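Local coordinates for protein neuraminidase (PDB 4GDI) that is a neuraminidase-like glycoprotein of influenza A virus, assigned to the sialidases but with a diverged putative active site, and forms a calcium-binding homotetramer, at residues 53-58 with 86-91; 32-37 with 64-69; 327-330 with 335-338; 289-294 with 339-344; 310-315 with 357-362. All blocks are in the same frame, centred on the assembly; numbering follows the deposited sequence.

Contact 1 of 5, residues 53-58 with 86-91; sequences CFKFFI and SASTLS
The ring of Phe57 meets the hydroxyl of Ser88 obliquely. Ser88 OG lies 3.5 Å from Phe57 CE1, and the methylene follows behind it, with Ser88 CB 3.9 Å from Phe57 CZ. Ile39 and Ser41 of strand 39-42, Ala44 of strand 44-48 and Thr82 of strand 78-83 also touch the Phe57 side chain. Its placement follows from a first torsion that sets CG between the backbone N and the carbonyl carbon (chi1 64°).

Lys55 reaches the same serine from two residues earlier on the strand. Extended at first, the chain bends at chi3 (121°), which brings the ammonium within 3.4 Å of the hydroxyl, Lys55 NZ to Ser88 OG, a weak hydrogen bond. The stronger polar partner of Ser88 OG is Thr82 OG1, so the serine is anchored mainly to strand 78-83, while Lys55 NZ has a second weak bond to Ser41 OG.

Just beyond, Thr89 OG1 accepts from Ser91 N at 3.2 Å, an ST turn, and Leu90 packs on Pro35 of the second subunit. The whole is blade packing of a beta-propeller: a loop linking two antiparallel strands, 78-83 and 94-98, folds back by one serine onto strand 53-64 of the same sheet.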
# COMPACT_ATOMS: atom_id res chain seq x y z
N CYS A 53 1.43 -10.85 11.72
CA CYS A 53 0.59 -10.54 12.87
C CYS A 53 0.05 -9.12 12.78
O CYS A 53 0.61 -8.26 12.09
CB CYS A 53 1.38 -10.74 14.16
SG CYS A 53 1.99 -12.41 14.32
N PHE A 54 -1.07 -8.90 13.45
CA PHE A 54 -1.78 -7.63 13.37
C PHE A 54 -2.14 -7.15 14.77
O PHE A 54 -2.28 -7.93 15.71
CB PHE A 54 -3.07 -7.78 12.54
CG PHE A 54 -2.83 -8.24 11.13
CD1 PHE A 54 -2.71 -9.59 10.84
CD2 PHE A 54 -2.71 -7.32 10.10
CE1 PHE A 54 -2.47 -10.03 9.54
CE2 PHE A 54 -2.46 -7.75 8.78
CZ PHE A 54 -2.34 -9.11 8.51
N LYS A 55 -2.27 -5.83 14.88
CA LYS A 55 -2.84 -5.18 16.05
C LYS A 55 -4.32 -4.93 15.78
O LYS A 55 -4.67 -4.21 14.85
CB LYS A 55 -2.12 -3.86 16.32
CG LYS A 55 -2.72 -3.05 17.46
CD LYS A 55 -1.86 -1.84 17.82
CE LYS A 55 -2.64 -0.54 17.66
NZ LYS A 55 -1.75 0.65 17.59
N PHE A 56 -5.17 -5.54 16.60
CA PHE A 56 -6.60 -5.26 16.59
C PHE A 56 -6.88 -4.30 17.74
O PHE A 56 -6.32 -4.45 18.82
CB PHE A 56 -7.39 -6.56 16.79
CG PHE A 56 -7.34 -7.49 15.62
CD1 PHE A 56 -6.25 -8.30 15.42
CD2 PHE A 56 -8.40 -7.57 14.73
CE1 PHE A 56 -6.20 -9.16 14.36
CE2 PHE A 56 -8.35 -8.43 13.66
CZ PHE A 56 -7.25 -9.21 13.47
N PHE A 57 -7.76 -3.33 17.52
CA PHE A 57 -8.01 -2.30 18.52
C PHE A 57 -9.29 -1.51 18.28
O PHE A 57 -9.80 -1.46 17.16
CB PHE A 57 -6.82 -1.34 18.59
CG PHE A 57 -6.61 -0.54 17.32
CD1 PHE A 57 -5.84 -1.05 16.30
CD2 PHE A 57 -7.15 0.72 17.18
CE1 PHE A 57 -5.63 -0.32 15.14
CE2 PHE A 57 -6.94 1.46 16.03
CZ PHE A 57 -6.18 0.94 15.01
N ILE A 58 -9.81 -0.90 19.35
CA ILE A 58 -10.94 0.00 19.22
C ILE A 58 -10.36 1.40 19.04
O ILE A 58 -9.53 1.84 19.84
CB ILE A 58 -11.85 -0.03 20.46
CG1 ILE A 58 -12.23 -1.47 20.83
CG2 ILE A 58 -13.10 0.79 20.22
CD1 ILE A 58 -12.93 -2.24 19.71
N SER A 86 3.59 -1.55 11.29
CA SER A 86 3.21 -0.19 10.91
C SER A 86 2.51 0.55 12.04
O SER A 86 1.80 -0.05 12.86
CB SER A 86 2.27 -0.23 9.69
OG SER A 86 2.83 -0.99 8.63
N ALA A 87 2.72 1.85 12.08
CA ALA A 87 1.90 2.73 12.89
C ALA A 87 0.47 2.75 12.35
O ALA A 87 0.24 2.59 11.14
CB ALA A 87 2.47 4.14 12.89
N SER A 88 -0.49 2.94 13.25
CA SER A 88 -1.90 2.99 12.88
C SER A 88 -2.29 4.38 12.35
O SER A 88 -2.43 5.35 13.10
CB SER A 88 -2.76 2.59 14.08
OG SER A 88 -2.61 1.20 14.39
N THR A 89 -2.43 4.46 11.04
CA THR A 89 -2.84 5.69 10.37
C THR A 89 -3.96 5.37 9.40
O THR A 89 -4.27 4.21 9.17
CB THR A 89 -1.70 6.26 9.53
OG1 THR A 89 -1.53 5.44 8.37
CG2 THR A 89 -0.40 6.32 10.33
N LEU A 90 -4.52 6.41 8.80
CA LEU A 90 -5.62 6.26 7.85
C LEU A 90 -5.24 5.43 6.63
O LEU A 90 -6.10 4.84 5.98
CB LEU A 90 -6.09 7.63 7.39
CG LEU A 90 -6.80 8.47 8.45
CD1 LEU A 90 -7.16 9.82 7.86
CD2 LEU A 90 -8.04 7.74 8.98
N SER A 91 -3.95 5.40 6.31
CA SER A 91 -3.47 4.66 5.15
C SER A 91 -3.15 3.20 5.48
O SER A 91 -3.17 2.35 4.60
CB SER A 91 -2.21 5.32 4.58
OG SER A 91 -2.38 6.72 4.42

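Contact 2 of 5, residues 32-37 with 64-69; sequences PELPGD and ANQHLL
Gln66 and Leu34 run past each other in opposite directions, and the amide of the glutamine comes alongside the backbone of the leucine and grips both its polar atoms. Gln66 OE1 accepts from Leu34 N at 3.0 Å, with the donor in the carbonyl plane on a lone pair of the amide oxygen. The return bond is more bent: Gln66 NE2 gives to Leu34 O at 2.9 Å, tilted from the carbonyl plane by 25° and also out of the amide plane of the glutamine. Such pairing of a side-chain amide with one residue's N-H and C=O mimics the bonding of a neighbouring strand and fixes the rotation of the amide.

Gln66 belongs to a type I' turn from Ala64 to His67, the tight corner of the beta hairpin joining strands 53-64 and 67-68, and its chain folds back at chi2 (-46°) toward Leu34. A water reinforces the link, donating to Leu34 O and accepting from Gln66 N, each at 2.9 Å.

Glu33 crosses Gln66 at about a right angle, its carboxylate plane 31° from the amide. Glu33 CB sits 3.3 Å from Gln66 OE1, whereas the carboxylate itself looks to the tetramer interface, where Glu33 OE1 accepts from Asn70 N of the third subunit. Leu34 CD1 touches the same amide oxygen, Gln66 OE1, at 3.7 Å.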
# COMPACT_ATOMS: atom_id res chain seq x y z
N PRO A 32 6.60 13.28 23.99
CA PRO A 32 5.34 13.99 24.29
C PRO A 32 4.56 14.42 23.05
O PRO A 32 3.41 14.84 23.17
CB PRO A 32 5.81 15.22 25.08
CG PRO A 32 7.20 15.47 24.58
CD PRO A 32 7.78 14.09 24.33
N GLU A 33 5.17 14.31 21.88
CA GLU A 33 4.45 14.61 20.64
C GLU A 33 4.19 13.35 19.79
O GLU A 33 4.90 12.35 19.90
CB GLU A 33 5.20 15.67 19.84
CG GLU A 33 5.21 17.03 20.51
CD GLU A 33 5.89 18.11 19.68
OE1 GLU A 33 6.84 17.78 18.93
OE2 GLU A 33 5.47 19.28 19.77
N LEU A 34 3.17 13.40 18.96
CA LEU A 34 2.92 12.35 17.98
C LEU A 34 2.52 12.97 16.65
O LEU A 34 2.06 14.10 16.59
CB LEU A 34 1.87 11.35 18.46
CG LEU A 34 0.64 11.81 19.23
CD1 LEU A 34 0.01 13.05 18.63
CD2 LEU A 34 -0.37 10.67 19.27
N PRO A 35 2.73 12.22 15.56
CA PRO A 35 2.39 12.75 14.24
C PRO A 35 0.89 12.85 14.05
O PRO A 35 0.14 12.22 14.78
CB PRO A 35 3.00 11.71 13.29
CG PRO A 35 3.11 10.46 14.09
CD PRO A 35 3.34 10.88 15.51
N GLY A 36 0.46 13.67 13.09
CA GLY A 36 -0.96 13.81 12.79
C GLY A 36 -1.50 12.61 12.04
O GLY A 36 -0.74 11.86 11.44
N ASP A 37 -2.82 12.43 12.08
CA ASP A 37 -3.48 11.36 11.33
C ASP A 37 -3.14 9.98 11.86
O ASP A 37 -3.21 8.98 11.15
CB ASP A 37 -3.14 11.46 9.84
CG ASP A 37 -3.85 12.62 9.16
OD1 ASP A 37 -5.02 12.89 9.50
OD2 ASP A 37 -3.23 13.28 8.29
N ALA A 64 -4.36 15.40 15.53
CA ALA A 64 -4.19 16.57 14.68
C ALA A 64 -3.45 17.67 15.45
O ALA A 64 -3.91 18.12 16.50
CB ALA A 64 -5.54 17.07 14.20
N ASN A 65 -2.29 18.08 14.94
CA ASN A 65 -1.47 19.09 15.61
C ASN A 65 -1.43 18.88 17.12
O ASN A 65 -1.67 19.82 17.90
CB ASN A 65 -2.01 20.49 15.33
CG ASN A 65 -2.19 20.75 13.85
OD1 ASN A 65 -1.23 20.80 13.09
ND2 ASN A 65 -3.45 20.92 13.43
N GLN A 66 -1.15 17.65 17.54
CA GLN A 66 -0.97 17.30 18.95
C GLN A 66 -2.26 17.18 19.76
O GLN A 66 -2.25 16.68 20.89
CB GLN A 66 -0.01 18.28 19.64
CG GLN A 66 1.35 18.37 18.96
CD GLN A 66 1.92 17.00 18.63
OE1 GLN A 66 1.93 16.09 19.47
NE2 GLN A 66 2.37 16.83 17.40
N HIS A 67 -3.38 17.60 19.18
CA HIS A 67 -4.67 17.42 19.85
C HIS A 67 -5.54 16.43 19.08
O HIS A 67 -5.12 15.87 18.08
CB HIS A 67 -5.37 18.77 20.02
CG HIS A 67 -4.53 19.78 20.73
ND1 HIS A 67 -3.70 20.66 20.06
CD2 HIS A 67 -4.36 20.03 22.05
CE1 HIS A 67 -3.07 21.42 20.94
NE2 HIS A 67 -3.45 21.06 22.15
N LEU A 68 -6.75 16.20 19.58
CA LEU A 68 -7.67 15.31 18.90
C LEU A 68 -8.46 16.09 17.88
O LEU A 68 -9.02 17.14 18.21
CB LEU A 68 -8.61 14.66 19.91
CG LEU A 68 -7.99 13.57 20.78
CD1 LEU A 68 -8.35 13.81 22.23
CD2 LEU A 68 -8.47 12.20 20.34
N LEU A 69 -8.49 15.60 16.65
CA LEU A 69 -9.43 16.12 15.66
C LEU A 69 -10.82 16.05 16.28
O LEU A 69 -11.15 15.06 16.92
CB LEU A 69 -9.38 15.28 14.39
CG LEU A 69 -10.00 15.91 13.14
CD1 LEU A 69 -9.21 17.15 12.70
CD2 LEU A 69 -10.10 14.89 12.00
O HOH W 1 -0.46 15.36 15.93

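Contact 3 of 5, residues 327-330 with 335-338; sequences KGDL and QRIC. With NO3 (nitrate ion), chain V.
Asp329 and Arg336 form a side-on, two-pronged salt bridge. Arg336 NE donates to Asp329 OD2 at 2.6 Å, almost straight at 169°, and Arg336 NH2 donates to Asp329 OD1 at 3.1 Å. Both carboxylate oxygens are met on the syn side and lie near the guanidinium plane, although the two planar groups are twisted 32° against each other. A further stretch of the guanidinium edge holds a nitrate, probably from the crystallisation liquor: Arg336 NH1 and Arg336 NH2 each give to its O1 at 3.0 Å, and the ion also binds Val133 N of the third subunit.

The bend at chi3 of Arg336 (-61°) turns NE toward the aspartate. A water fastens the base of the pair, donating to Asp329 OD2 at 2.6 Å and accepting from Arg336 N. In the next shell, Gln335 NE2 gives to Arg336 O at 3.0 Å and to Pro326 O, while Lys12 bonds to Asp329 O through its amine and to Gln335 OE1 through its backbone N. The salt bridge thus spans the loop between strands 317-324 and 338-346, whose far end enters strand 338-346 at Cys338, joined by a disulfide to Cys360 of strand 352-362.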
# COMPACT_ATOMS: atom_id res chain seq x y z
N LYS A 327 1.64 -18.35 14.29
CA LYS A 327 0.97 -19.51 13.73
C LYS A 327 1.64 -20.08 12.50
O LYS A 327 1.27 -21.15 12.03
CB LYS A 327 -0.49 -19.17 13.43
CG LYS A 327 -1.31 -18.96 14.70
CD LYS A 327 -2.81 -18.86 14.43
CE LYS A 327 -3.55 -18.70 15.76
NZ LYS A 327 -4.97 -18.36 15.54
N GLY A 328 2.65 -19.38 11.99
CA GLY A 328 3.27 -19.79 10.74
C GLY A 328 4.76 -20.09 10.80
O GLY A 328 5.42 -20.05 9.77
N ASP A 329 5.28 -20.40 11.98
CA ASP A 329 6.72 -20.66 12.12
C ASP A 329 7.11 -21.85 11.26
O ASP A 329 6.38 -22.85 11.20
CB ASP A 329 7.10 -20.97 13.57
CG ASP A 329 7.01 -19.75 14.49
OD1 ASP A 329 6.82 -18.62 14.00
OD2 ASP A 329 7.16 -19.94 15.72
N LEU A 330 8.26 -21.74 10.61
CA LEU A 330 8.76 -22.80 9.73
C LEU A 330 10.01 -23.47 10.27
O LEU A 330 10.24 -24.64 10.03
CB LEU A 330 9.04 -22.21 8.34
CG LEU A 330 7.79 -21.71 7.61
CD1 LEU A 330 8.13 -21.24 6.22
CD2 LEU A 330 6.71 -22.79 7.56
N GLN A 335 5.99 -25.09 19.57
CA GLN A 335 5.04 -23.99 19.49
C GLN A 335 5.53 -22.80 20.32
O GLN A 335 5.78 -22.91 21.52
CB GLN A 335 3.66 -24.46 19.95
CG GLN A 335 2.61 -23.37 20.00
CD GLN A 335 2.34 -22.80 18.64
OE1 GLN A 335 1.99 -23.52 17.71
NE2 GLN A 335 2.50 -21.48 18.51
N ARG A 336 5.69 -21.65 19.68
CA ARG A 336 6.14 -20.47 20.40
C ARG A 336 4.98 -19.78 21.12
O ARG A 336 3.82 -19.91 20.73
CB ARG A 336 6.83 -19.48 19.44
CG ARG A 336 8.20 -19.93 18.95
CD ARG A 336 9.00 -18.76 18.38
NE ARG A 336 8.34 -18.13 17.23
CZ ARG A 336 8.38 -16.84 16.95
NH1 ARG A 336 9.05 -15.99 17.74
NH2 ARG A 336 7.75 -16.37 15.88
N ILE A 337 5.33 -19.02 22.15
CA ILE A 337 4.34 -18.24 22.90
C ILE A 337 4.86 -16.82 23.04
O ILE A 337 6.06 -16.59 23.26
CB ILE A 337 4.04 -18.87 24.30
CG1 ILE A 337 2.94 -18.10 25.03
CG2 ILE A 337 5.29 -18.93 25.16
CD1 ILE A 337 1.61 -18.12 24.30
N CYS A 338 3.96 -15.85 22.87
CA CYS A 338 4.35 -14.45 22.96
C CYS A 338 3.33 -13.72 23.81
O CYS A 338 2.26 -14.25 24.11
CB CYS A 338 4.39 -13.82 21.56
SG CYS A 338 5.46 -14.61 20.32
N NO3 V . 8.74 -12.92 15.83
O1 NO3 V . 7.82 -13.49 16.72
O2 NO3 V . 8.83 -11.53 15.68
O3 NO3 V . 9.59 -13.72 15.10
O HOH W 2 1.96 -23.04 14.89
O HOH W 3 5.84 -21.93 16.76

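Contact 4 of 5, residues 289-294 with 339-344; sequences NGFVLE and FWLEIE
Phe339 opens an apolar seam with Phe291 and Leu293 that packs one propeller sheet against the next: strand 338-346 belongs to a four-stranded antiparallel sheet, strand 289-296 to a neighbouring three-stranded one. The two short segments run nearly antiparallel (157°) with axes 9.5 Å apart at closest, a spacing filled by side chains rather than backbone bonds. From Phe339 the ring extends obliquely to Phe291, with Phe339 CE1 4.0 Å from Phe291 CE2, and Phe339 CZ reaches Leu293 CD2 at 4.3 Å. Rings of Phe270, Phe359 and Trp21 meet the same phenylalanine, so it is set in an aromatic cluster.

Next in the seam is Leu341, two residues on and on the same side of the strand. Its CG stands opposite the backbone N (chi1 166°), an arrangement that sends both methyls toward Phe291, and the two side chains slide past each other in opposite directions. Thr318 and Ser321 of strand 317-324 pack on the leucine from within its own sheet. Leu341 CD2 lies over the Phe291 face toward its CG-CD2 margin, 3.9 Å from Phe291 CD2. The other methyl makes a CH-pi contact, Leu341 CD1 lying over the middle of that same face, 3.9 Å from the ring centroid.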
# COMPACT_ATOMS: atom_id res chain seq x y z
N ASN A 289 3.92 0.72 37.32
CA ASN A 289 5.19 0.93 36.66
C ASN A 289 6.02 -0.34 36.60
O ASN A 289 5.97 -1.15 37.52
CB ASN A 289 5.97 2.02 37.39
CG ASN A 289 5.32 3.37 37.24
OD1 ASN A 289 4.41 3.73 38.00
ND2 ASN A 289 5.76 4.13 36.25
N GLY A 290 6.77 -0.49 35.52
CA GLY A 290 7.64 -1.64 35.33
C GLY A 290 6.87 -2.88 34.92
O GLY A 290 5.65 -2.90 34.96
N PHE A 291 7.60 -3.92 34.52
CA PHE A 291 6.99 -5.22 34.23
C PHE A 291 8.01 -6.30 34.51
O PHE A 291 9.16 -6.25 34.04
CB PHE A 291 6.52 -5.29 32.78
CG PHE A 291 5.36 -6.22 32.55
CD1 PHE A 291 4.11 -5.97 33.09
CD2 PHE A 291 5.50 -7.33 31.73
CE1 PHE A 291 3.05 -6.81 32.85
CE2 PHE A 291 4.43 -8.18 31.49
CZ PHE A 291 3.21 -7.92 32.05
N VAL A 292 7.58 -7.30 35.27
CA VAL A 292 8.48 -8.35 35.74
C VAL A 292 7.94 -9.75 35.42
O VAL A 292 6.79 -10.08 35.73
CB VAL A 292 8.70 -8.20 37.25
CG1 VAL A 292 9.54 -9.34 37.80
CG2 VAL A 292 9.37 -6.86 37.55
N LEU A 293 8.79 -10.56 34.80
CA LEU A 293 8.46 -11.94 34.45
C LEU A 293 9.20 -12.87 35.41
O LEU A 293 10.41 -12.78 35.54
CB LEU A 293 8.87 -12.22 33.01
CG LEU A 293 7.81 -11.97 31.93
CD1 LEU A 293 6.79 -13.09 31.91
CD2 LEU A 293 7.12 -10.65 32.17
N GLU A 294 8.47 -13.75 36.09
CA GLU A 294 9.10 -14.69 37.02
C GLU A 294 8.74 -16.13 36.69
O GLU A 294 7.58 -16.46 36.44
CB GLU A 294 8.71 -14.34 38.45
CG GLU A 294 9.26 -12.98 38.90
CD GLU A 294 8.82 -12.59 40.30
OE1 GLU A 294 7.61 -12.35 40.49
OE2 GLU A 294 9.68 -12.52 41.19
N PHE A 339 3.65 -12.50 24.21
CA PHE A 339 2.63 -11.68 24.83
C PHE A 339 2.70 -10.27 24.30
O PHE A 339 3.74 -9.84 23.78
CB PHE A 339 2.73 -11.72 26.37
CG PHE A 339 4.00 -11.13 26.93
CD1 PHE A 339 4.08 -9.78 27.24
CD2 PHE A 339 5.10 -11.93 27.20
CE1 PHE A 339 5.24 -9.24 27.77
CE2 PHE A 339 6.27 -11.40 27.73
CZ PHE A 339 6.34 -10.05 28.02
N TRP A 340 1.59 -9.56 24.39
CA TRP A 340 1.56 -8.15 24.06
C TRP A 340 1.43 -7.37 25.38
O TRP A 340 0.91 -7.90 26.38
CB TRP A 340 0.42 -7.82 23.08
CG TRP A 340 -0.95 -8.36 23.47
CD1 TRP A 340 -1.55 -9.49 22.99
CD2 TRP A 340 -1.87 -7.79 24.41
NE1 TRP A 340 -2.78 -9.66 23.58
CE2 TRP A 340 -3.00 -8.63 24.46
CE3 TRP A 340 -1.85 -6.65 25.23
CZ2 TRP A 340 -4.10 -8.37 25.28
CZ3 TRP A 340 -2.93 -6.40 26.04
CH2 TRP A 340 -4.03 -7.24 26.06
N LEU A 341 1.89 -6.13 25.37
CA LEU A 341 1.90 -5.31 26.57
C LEU A 341 1.75 -3.82 26.22
O LEU A 341 2.48 -3.31 25.38
CB LEU A 341 3.21 -5.54 27.32
CG LEU A 341 3.59 -4.55 28.42
CD1 LEU A 341 2.69 -4.72 29.61
CD2 LEU A 341 5.04 -4.78 28.81
N GLU A 342 0.77 -3.17 26.84
CA GLU A 342 0.56 -1.73 26.68
C GLU A 342 1.67 -0.99 27.40
O GLU A 342 1.94 -1.24 28.59
CB GLU A 342 -0.77 -1.29 27.30
CG GLU A 342 -2.01 -1.59 26.46
CD GLU A 342 -3.30 -1.18 27.15
OE1 GLU A 342 -3.27 -1.00 28.39
OE2 GLU A 342 -4.34 -1.04 26.45
N ILE A 343 2.32 -0.10 26.66
CA ILE A 343 3.28 0.84 27.21
C ILE A 343 2.59 2.20 27.17
O ILE A 343 2.11 2.63 26.12
CB ILE A 343 4.54 0.89 26.34
CG1 ILE A 343 5.22 -0.49 26.29
CG2 ILE A 343 5.53 1.96 26.84
CD1 ILE A 343 5.65 -1.03 27.62
N GLU A 344 2.50 2.88 28.31
CA GLU A 344 1.76 4.15 28.35
C GLU A 344 2.70 5.34 28.24
O GLU A 344 3.74 5.38 28.88
CB GLU A 344 0.92 4.24 29.63
CG GLU A 344 -0.52 3.76 29.41
CD GLU A 344 -0.99 2.75 30.44
OE1 GLU A 344 -0.58 2.86 31.62
OE2 GLU A 344 -1.77 1.85 30.07

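Contact 5 of 5, residues 310-315 with 357-362; sequences YELFSN and STFCGI
Phe359 points its ring from strand 352-362 at Leu312 and Phe313, meeting the first with a face and the second with its rim, and each part of it can be followed outward. At the root, CB leaves the strand with CG placed beside the backbone N (chi1 -75°), and this aims the ring at the other segment. Along one flank, Phe359 CD2 and then Phe359 CE2 each lie 4.0 Å from Leu312 CD1. That methyl comes from the opposite direction and sits over one face, 3.9 Å above the plane and offset toward the rim, a CH-pi contact 20° off the ring normal. On the other flank Phe359 CE1 meets Phe313 CE2 at 3.8 Å. At the tip, Phe359 CZ comes to 3.7 Å from Phe313 CE2 and 3.9 Å from Phe313 CZ.

The two phenylalanine rings are nearly perpendicular, 86° between planes, with centroids 5.9 Å apart, yet they meet rim to rim and neither lies over the other's face. It is therefore no T-shaped stack. Around this trio, Leu312 also touches Leu293, and Pro23 of strand 20-25 packs on Phe359.

Both Leu312 and Phe313 can face the same way because the chain bulges here, the two residues together standing opposite Phe291 of the adjacent strand: a classic beta bulge, placed where adjoining sheets of the propeller pack.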
# COMPACT_ATOMS: atom_id res chain seq x y z
N TYR A 310 13.06 -11.68 35.53
CA TYR A 310 13.45 -10.69 34.54
C TYR A 310 12.64 -9.42 34.70
O TYR A 310 11.42 -9.42 34.54
CB TYR A 310 13.20 -11.21 33.13
CG TYR A 310 14.10 -12.30 32.66
CD1 TYR A 310 15.43 -12.06 32.36
CD2 TYR A 310 13.61 -13.59 32.46
CE1 TYR A 310 16.26 -13.07 31.90
CE2 TYR A 310 14.42 -14.61 31.99
CZ TYR A 310 15.75 -14.34 31.72
OH TYR A 310 16.55 -15.35 31.26
N GLU A 311 13.33 -8.32 34.98
CA GLU A 311 12.68 -7.04 35.11
C GLU A 311 12.76 -6.42 33.73
O GLU A 311 13.74 -5.75 33.41
CB GLU A 311 13.40 -6.21 36.16
CG GLU A 311 12.73 -4.89 36.48
CD GLU A 311 13.32 -4.23 37.71
OE1 GLU A 311 13.62 -4.95 38.69
OE2 GLU A 311 13.50 -2.99 37.71
N LEU A 312 11.74 -6.66 32.91
CA LEU A 312 11.76 -6.20 31.53
C LEU A 312 11.67 -4.68 31.45
O LEU A 312 12.32 -4.05 30.60
CB LEU A 312 10.60 -6.83 30.75
CG LEU A 312 10.68 -8.35 30.58
CD1 LEU A 312 9.47 -8.84 29.75
CD2 LEU A 312 12.00 -8.76 29.93
N PHE A 313 10.86 -4.10 32.32
CA PHE A 313 10.80 -2.65 32.48
C PHE A 313 10.88 -2.33 33.97
O PHE A 313 10.39 -3.11 34.79
CB PHE A 313 9.50 -2.09 31.91
CG PHE A 313 9.37 -2.24 30.41
CD1 PHE A 313 9.95 -1.31 29.56
CD2 PHE A 313 8.66 -3.29 29.86
CE1 PHE A 313 9.83 -1.45 28.17
CE2 PHE A 313 8.53 -3.43 28.49
CZ PHE A 313 9.12 -2.51 27.64
N SER A 314 11.47 -1.20 34.34
CA SER A 314 11.51 -0.80 35.75
C SER A 314 10.59 0.37 36.03
O SER A 314 9.78 0.32 36.94
CB SER A 314 12.92 -0.43 36.20
OG SER A 314 13.80 -1.52 36.06
N ASN A 315 10.74 1.42 35.24
CA ASN A 315 10.02 2.66 35.48
C ASN A 315 8.93 2.99 34.46
O ASN A 315 7.99 3.70 34.78
CB ASN A 315 11.02 3.82 35.56
CG ASN A 315 11.94 3.70 36.76
OD1 ASN A 315 11.48 3.53 37.90
ND2 ASN A 315 13.24 3.77 36.52
N SER A 357 3.66 -3.08 22.80
CA SER A 357 4.88 -3.77 22.46
C SER A 357 4.60 -5.27 22.53
O SER A 357 3.59 -5.71 23.11
CB SER A 357 5.98 -3.40 23.44
OG SER A 357 5.69 -3.96 24.70
N THR A 358 5.47 -6.07 21.94
CA THR A 358 5.30 -7.52 21.96
C THR A 358 6.62 -8.19 22.32
O THR A 358 7.68 -7.69 21.96
CB THR A 358 4.84 -8.07 20.59
OG1 THR A 358 5.79 -7.72 19.58
CG2 THR A 358 3.49 -7.53 20.19
N PHE A 359 6.52 -9.31 23.03
CA PHE A 359 7.67 -10.07 23.51
C PHE A 359 7.39 -11.55 23.25
O PHE A 359 6.27 -12.00 23.45
CB PHE A 359 7.85 -9.91 25.02
CG PHE A 359 8.41 -8.58 25.44
CD1 PHE A 359 7.61 -7.47 25.53
CD2 PHE A 359 9.76 -8.46 25.75
CE1 PHE A 359 8.13 -6.25 25.93
CE2 PHE A 359 10.28 -7.25 26.16
CZ PHE A 359 9.47 -6.15 26.24
N CYS A 360 8.39 -12.29 22.81
CA CYS A 360 8.21 -13.72 22.59
C CYS A 360 9.19 -14.53 23.44
O CYS A 360 10.29 -14.07 23.75
CB CYS A 360 8.39 -14.05 21.11
SG CYS A 360 7.09 -13.39 20.07
N GLY A 361 8.77 -15.73 23.82
CA GLY A 361 9.61 -16.61 24.60
C GLY A 361 10.75 -17.14 23.76
O GLY A 361 10.58 -17.34 22.56
N ILE A 362 11.92 -17.34 24.36
CA ILE A 362 13.04 -17.96 23.66
C ILE A 362 13.55 -19.09 24.53
O ILE A 362 13.37 -19.06 25.74
CB ILE A 362 14.21 -16.98 23.38
CG1 ILE A 362 14.68 -16.33 24.69
CG2 ILE A 362 13.78 -15.91 22.37
CD1 ILE A 362 15.99 -15.57 24.57

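Overall arrangement
From the N terminus, contact 2 opens at 32-37 and contact 1 at 53-58; contact 2 closes at 64-69 and contact 1 at 86-91, so the two cross, tying neighbouring loops to one sheet near the subunit interfaces. Much later 289-294 and 310-315 open contacts 4 and 5. Contact 3 opens and closes wholly inside both, within the loop before strand 338-346. Then 339-344 closes contact 4 and 357-362 contact 5, which cross as well. Their centres lie about 6 Å apart, and together they join the three-stranded sheet to the four-stranded one. Contact 3 adjoins contact 4 in sequence and is tied covalently to contact 5.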